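Long-range contacts in putative c-1-tetrahydrofolate synthase, cytoplasmic (Leishmania major, PDB 4A26), which probably catalyses both the NAD(P)-dependent oxidation of 5,10-methylenetetrahydrofolate and the hydrolysis of the resulting methenyl form in one-carbon metabolism: residues 43-48 with 104-109; 114-119 with 126-131. All coordinates share one frame; numbering follows the deposited sequence.

Interaction 1: residues 43-48 with 104-109; sequences IIVGQR and PLPKHL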
loop_
_atom_site.group_PDB
_atom_site.type_symbol
_atom_site.label_atom_id
_atom_site.label_comp_id
_atom_site.label_asym_id
_atom_site.label_seq_id
_atom_site.Cartn_x
_atom_site.Cartn_y
_atom_site.Cartn_z
ATOM N N ILE A 43 15.399 13.098 -16.444
ATOM C CA ILE A 43 14.821 14.108 -17.311
ATOM C C ILE A 43 14.515 15.339 -16.468
ATOM O O ILE A 43 13.839 15.248 -15.448
ATOM C CB ILE A 43 13.536 13.608 -18.007
ATOM C CG1 ILE A 43 13.843 12.402 -18.895
ATOM C CG2 ILE A 43 12.938 14.706 -18.859
ATOM C CD1 ILE A 43 12.617 11.761 -19.511
ATOM N N ILE A 44 15.046 16.481 -16.888
ATOM C CA ILE A 44 14.747 17.759 -16.258
ATOM C C ILE A 44 14.209 18.691 -17.338
ATOM O O ILE A 44 14.718 18.711 -18.462
ATOM C CB ILE A 44 15.989 18.372 -15.560
ATOM C CG1 ILE A 44 15.599 19.615 -14.757
ATOM C CG2 ILE A 44 17.075 18.719 -16.570
ATOM C CD1 ILE A 44 16.772 20.284 -14.067
ATOM N N VAL A 45 13.163 19.439 -16.990
ATOM C CA VAL A 45 12.492 20.339 -17.919
ATOM C C VAL A 45 12.619 21.767 -17.405
ATOM O O VAL A 45 12.362 22.046 -16.232
ATOM C CB VAL A 45 11.009 19.962 -18.082
ATOM C CG1 VAL A 45 10.286 20.975 -18.969
ATOM C CG2 VAL A 45 10.888 18.560 -18.655
ATOM N N GLY A 46 13.021 22.669 -18.292
ATOM C CA GLY A 46 13.344 24.032 -17.896
ATOM C C GLY A 46 14.724 24.102 -17.272
ATOM O O GLY A 46 15.551 23.214 -17.482
ATOM N N GLN A 47 14.969 25.157 -16.500
ATOM C CA GLN A 47 16.315 25.476 -16.020
ATOM C C GLN A 47 16.326 25.970 -14.567
ATOM O O GLN A 47 17.106 26.854 -14.210
ATOM C CB GLN A 47 16.954 26.521 -16.952
ATOM C CG GLN A 47 17.355 25.989 -18.333
ATOM C CD GLN A 47 18.753 25.391 -18.353
ATOM O OE1 GLN A 47 19.750 26.113 -18.253
ATOM N NE2 GLN A 47 18.836 24.068 -18.491
ATOM N N ARG A 48 15.462 25.391 -13.731
ATOM C CA ARG A 48 15.457 25.693 -12.296
ATOM C C ARG A 48 16.794 25.296 -11.673
ATOM O O ARG A 48 17.261 24.175 -11.878
ATOM C CB ARG A 48 14.326 24.945 -11.579
ATOM C CG ARG A 48 13.029 25.720 -11.464
ATOM C CD ARG A 48 11.952 24.903 -10.750
ATOM N NE ARG A 48 11.155 25.733 -9.840
ATOM C CZ ARG A 48 11.302 25.790 -8.513
ATOM N NH1 ARG A 48 12.215 25.053 -7.884
ATOM N NH2 ARG A 48 10.516 26.594 -7.804
ATOM N N PRO A 104 9.771 19.737 -9.268
ATOM C CA PRO A 104 8.532 19.847 -10.042
ATOM C C PRO A 104 8.742 20.349 -11.468
ATOM O O PRO A 104 9.565 21.234 -11.703
ATOM C CB PRO A 104 7.719 20.870 -9.247
ATOM C CG PRO A 104 8.737 21.745 -8.627
ATOM C CD PRO A 104 9.925 20.862 -8.328
ATOM N N LEU A 105 7.978 19.786 -12.400
ATOM C CA LEU A 105 7.942 20.254 -13.784
ATOM C C LEU A 105 7.220 21.596 -13.862
ATOM O O LEU A 105 6.525 21.979 -12.919
ATOM C CB LEU A 105 7.197 19.247 -14.662
ATOM C CG LEU A 105 7.769 17.833 -14.773
ATOM C CD1 LEU A 105 6.712 16.877 -15.292
ATOM C CD2 LEU A 105 8.992 17.806 -15.671
ATOM N N PRO A 106 7.375 22.320 -14.986
ATOM C CA PRO A 106 6.582 23.528 -15.194
ATOM C C PRO A 106 5.076 23.262 -15.077
ATOM O O PRO A 106 4.625 22.139 -15.318
ATOM C CB PRO A 106 6.958 23.947 -16.617
ATOM C CG PRO A 106 8.331 23.447 -16.796
ATOM C CD PRO A 106 8.406 22.160 -16.027
ATOM N N LYS A 107 4.317 24.291 -14.711
ATOM C CA LYS A 107 2.897 24.138 -14.394
ATOM C C LYS A 107 2.068 23.554 -15.543
ATOM O O LYS A 107 1.146 22.774 -15.308
ATOM C CB LYS A 107 2.302 25.483 -13.961
ATOM N N HIS A 108 2.403 23.918 -16.779
ATOM C CA HIS A 108 1.607 23.503 -17.939
ATOM C C HIS A 108 1.669 21.993 -18.209
ATOM O O HIS A 108 0.779 21.448 -18.868
ATOM C CB HIS A 108 2.011 24.295 -19.195
ATOM C CG HIS A 108 3.297 23.842 -19.814
ATOM N ND1 HIS A 108 4.520 24.022 -19.206
ATOM C CD2 HIS A 108 3.550 23.221 -20.990
ATOM C CE1 HIS A 108 5.470 23.529 -19.979
ATOM N NE2 HIS A 108 4.908 23.035 -21.067
ATOM N N LEU A 109 2.705 21.326 -17.703
ATOM C CA LEU A 109 2.849 19.879 -17.877
ATOM C C LEU A 109 2.147 19.092 -16.769
ATOM O O LEU A 109 2.007 19.569 -15.639
ATOM C CB LEU A 109 4.329 19.482 -17.912
ATOM C CG LEU A 109 5.154 20.018 -19.084
ATOM C CD1 LEU A 109 6.632 19.832 -18.804
ATOM C CD2 LEU A 109 4.762 19.348 -20.389
#
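Val45, the last residue of strand 39-45, makes an apolar contact with Leu105, Pro106 and Leu109 of the loop that follows the neighbouring strand 98-101. Its two methyls divide the work. Val45 CG1 lies anti to the backbone N (chi1 175°) and meets the Pro106 ring, 3.7 Å from Pro106 CD. Val45 CG1 is also 3.8 Å from Leu109 CD1. Val45 CG2 lies beside the backbone N and reaches Leu105 CD2 at 3.6 Å, the two side chains meeting at a slant. Strand 39-45 is the middle strand of the three-stranded parallel sheet in the catalytic domain, an alpha/beta arrangement in which both segments leave the sheet past its C-terminal edge. On the Val45 side, Gly46 takes a positive phi (79°) as the chain leaves the strand. On the loop side, a cis peptide precedes Pro104, and a type I turn spans Pro106 to Leu109, with Leu109 N hydrogen-bonded to Pro106 O at 3.2 Å. This turn brings Pro106 and Leu109 together against one methyl. Toward solvent the contact thins out: Arg48 CD stays 4.5 Å from Pro104 O, while the Arg48 guanidinium pairs with Asp50.

Interaction 2: residues 114-119 with 126-131; sequences AIEKIH and ALLPVN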
loop_
_atom_site.group_PDB
_atom_site.type_symbol
_atom_site.label_atom_id
_atom_site.label_comp_id
_atom_site.label_asym_id
_atom_site.label_seq_id
_atom_site.Cartn_x
_atom_site.Cartn_y
_atom_site.Cartn_z
ATOM N N ALA A 114 3.296 12.138 -17.089
ATOM C CA ALA A 114 4.675 11.965 -17.555
ATOM C C ALA A 114 5.354 10.788 -16.862
ATOM O O ALA A 114 6.165 10.097 -17.469
ATOM C CB ALA A 114 5.475 13.233 -17.334
ATOM N N ILE A 115 5.017 10.569 -15.593
ATOM C CA ILE A 115 5.553 9.448 -14.817
ATOM C C ILE A 115 4.942 8.097 -15.220
ATOM O O ILE A 115 5.607 7.063 -15.132
ATOM C CB ILE A 115 5.331 9.668 -13.300
ATOM C CG1 ILE A 115 6.197 10.828 -12.794
ATOM C CG2 ILE A 115 5.659 8.410 -12.519
ATOM C CD1 ILE A 115 5.714 11.437 -11.486
ATOM N N GLU A 116 3.683 8.107 -15.654
ATOM C CA GLU A 116 2.989 6.873 -16.042
ATOM C C GLU A 116 3.639 6.253 -17.286
ATOM O O GLU A 116 3.634 5.030 -17.447
ATOM C CB GLU A 116 1.491 7.133 -16.281
ATOM C CG GLU A 116 0.552 6.056 -15.712
ATOM C CD GLU A 116 0.372 6.133 -14.188
ATOM O OE1 GLU A 116 1.196 6.784 -13.502
ATOM O OE2 GLU A 116 -0.598 5.531 -13.671
ATOM N N LYS A 117 4.207 7.105 -18.145
ATOM C CA LYS A 117 4.948 6.666 -19.336
ATOM C C LYS A 117 6.153 5.793 -19.008
ATOM O O LYS A 117 6.542 4.953 -19.820
ATOM C CB LYS A 117 5.434 7.867 -20.162
ATOM C CG LYS A 117 4.494 8.285 -21.270
ATOM C CD LYS A 117 4.677 7.448 -22.536
ATOM C CE LYS A 117 3.590 7.760 -23.568
ATOM N NZ LYS A 117 3.740 6.989 -24.840
ATOM N N ILE A 118 6.759 6.006 -17.842
ATOM C CA ILE A 118 7.931 5.227 -17.451
ATOM C C ILE A 118 7.535 3.763 -17.312
ATOM O O ILE A 118 6.479 3.448 -16.766
ATOM C CB ILE A 118 8.551 5.715 -16.120
ATOM C CG1 ILE A 118 9.075 7.150 -16.256
ATOM C CG2 ILE A 118 9.690 4.795 -15.692
ATOM C CD1 ILE A 118 9.384 7.817 -14.926
ATOM N N HIS A 119 8.379 2.878 -17.830
ATOM C CA HIS A 119 8.153 1.449 -17.711
ATOM C C HIS A 119 8.359 1.026 -16.255
ATOM O O HIS A 119 9.343 1.425 -15.630
ATOM C CB HIS A 119 9.082 0.678 -18.649
ATOM C CG HIS A 119 8.560 0.564 -20.046
ATOM N ND1 HIS A 119 8.823 -0.519 -20.855
ATOM C CD2 HIS A 119 7.762 1.387 -20.768
ATOM C CE1 HIS A 119 8.224 -0.351 -22.021
ATOM N NE2 HIS A 119 7.575 0.798 -21.994
ATOM N N ALA A 126 10.210 4.699 -7.809
ATOM C CA ALA A 126 9.053 3.916 -7.368
ATOM C C ALA A 126 7.808 4.788 -7.219
ATOM O O ALA A 126 7.075 4.671 -6.232
ATOM C CB ALA A 126 9.359 3.203 -6.063
ATOM N N LEU A 127 7.581 5.656 -8.204
ATOM C CA LEU A 127 6.463 6.605 -8.189
ATOM C C LEU A 127 5.200 6.076 -8.890
ATOM O O LEU A 127 4.122 6.646 -8.735
ATOM C CB LEU A 127 6.897 7.928 -8.833
ATOM C CG LEU A 127 7.888 8.751 -8.007
ATOM C CD1 LEU A 127 8.662 9.725 -8.887
ATOM C CD2 LEU A 127 7.174 9.485 -6.878
ATOM N N LEU A 128 5.345 5.002 -9.663
ATOM C CA LEU A 128 4.217 4.382 -10.355
ATOM C C LEU A 128 3.300 3.673 -9.358
ATOM O O LEU A 128 3.784 3.091 -8.386
ATOM C CB LEU A 128 4.709 3.372 -11.397
ATOM C CG LEU A 128 5.284 3.926 -12.702
ATOM C CD1 LEU A 128 5.912 2.813 -13.511
ATOM C CD2 LEU A 128 4.207 4.615 -13.512
ATOM N N PRO A 129 1.974 3.735 -9.580
ATOM C CA PRO A 129 1.033 3.006 -8.719
ATOM C C PRO A 129 1.304 1.504 -8.620
ATOM O O PRO A 129 1.219 0.935 -7.532
ATOM C CB PRO A 129 -0.318 3.262 -9.387
ATOM C CG PRO A 129 -0.158 4.579 -10.042
ATOM C CD PRO A 129 1.275 4.665 -10.485
ATOM N N VAL A 130 1.638 0.875 -9.743
ATOM C CA VAL A 130 1.934 -0.558 -9.758
ATOM C C VAL A 130 3.097 -0.915 -8.817
ATOM O O VAL A 130 3.037 -1.924 -8.117
ATOM C CB VAL A 130 2.188 -1.082 -11.199
ATOM C CG1 VAL A 130 3.413 -0.417 -11.819
ATOM C CG2 VAL A 130 2.324 -2.597 -11.203
ATOM N N ASN A 131 4.131 -0.080 -8.773
ATOM C CA ASN A 131 5.228 -0.289 -7.813
ATOM C C ASN A 131 4.781 -0.019 -6.372
ATOM O O ASN A 131 5.161 -0.745 -5.450
ATOM C CB ASN A 131 6.449 0.558 -8.181
ATOM C CG ASN A 131 7.105 0.107 -9.486
ATOM O OD1 ASN A 131 7.182 -1.086 -9.785
ATOM N ND2 ASN A 131 7.580 1.063 -10.263
#
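Leu128 reaches across to residues 114-119 and packs against Ile115 and the backbone of Glu116 and Ile118, joining two successive helices, 111-116 and 129-136, whose connection through residues 120-125 has no regular secondary structure. Leu128 occupies the N-cap position of helix 129-136, with Pro129 in the first turn, and its side chain extends from there toward the backbone of 115-119. From CB, the chain runs with CG beside the backbone N (chi1 -76°), placing Leu128 CG 4.0 Å from Ile115 O. Beyond CG the branches part. Leu128 CD1 points to the Ile118-His119 backbone, 3.4 Å from Ile118 O, with the His119 carbonyl carbon a little farther off. Leu128 CD2 lies 3.6 Å from Glu116 CA and also close to Ile115 O. That carbonyl accepts the backbone N-H of Ile118 (Ile118 N to Ile115 O 3.1 Å), so the methyl packs against an oxygen that already has a partner. Leu128 and Ile115 lie alongside, running opposite ways, and Ile115 CG2 also touches Leu127 CB at 3.9 Å. Asp123 holds the Leu128 backbone in place: its OD2 accepts from both Leu128 N and Asn131 ND2. On the exposed side Glu116 bends at chi2 (76°), bringing its carboxylate back over the start of helix 129-136. There OE2 forms a salt bridge with Arg140 of the second subunit, carrying this junction to the dimer interface, while Glu116 OE1 rests 3.7 Å from Pro129 CD.

Overall arrangement
From the N terminus, the chain passes along strand 39-45 and then through helix 49-64, strand 68-74, helix 80-91 and strand 98-101 before interaction 1 closes this 55-residue excursion. Helix 111-116 follows, and interaction 2 closes a much shorter loop of six residues without helix or strand. The two therefore stand in series, neither nested nor crossing, with centres about 17 Å apart and nearest atoms about 4 Å apart. Interaction 1 ties the end of strand 39-45 to the loop after strand 98-101; interaction 2 ties the 114-119 segment to the start of helix 129-136. Helix 80-91 borders both, its Leu83 touching Ile43 and Ala114, its Val87 Ile43 and Ile118.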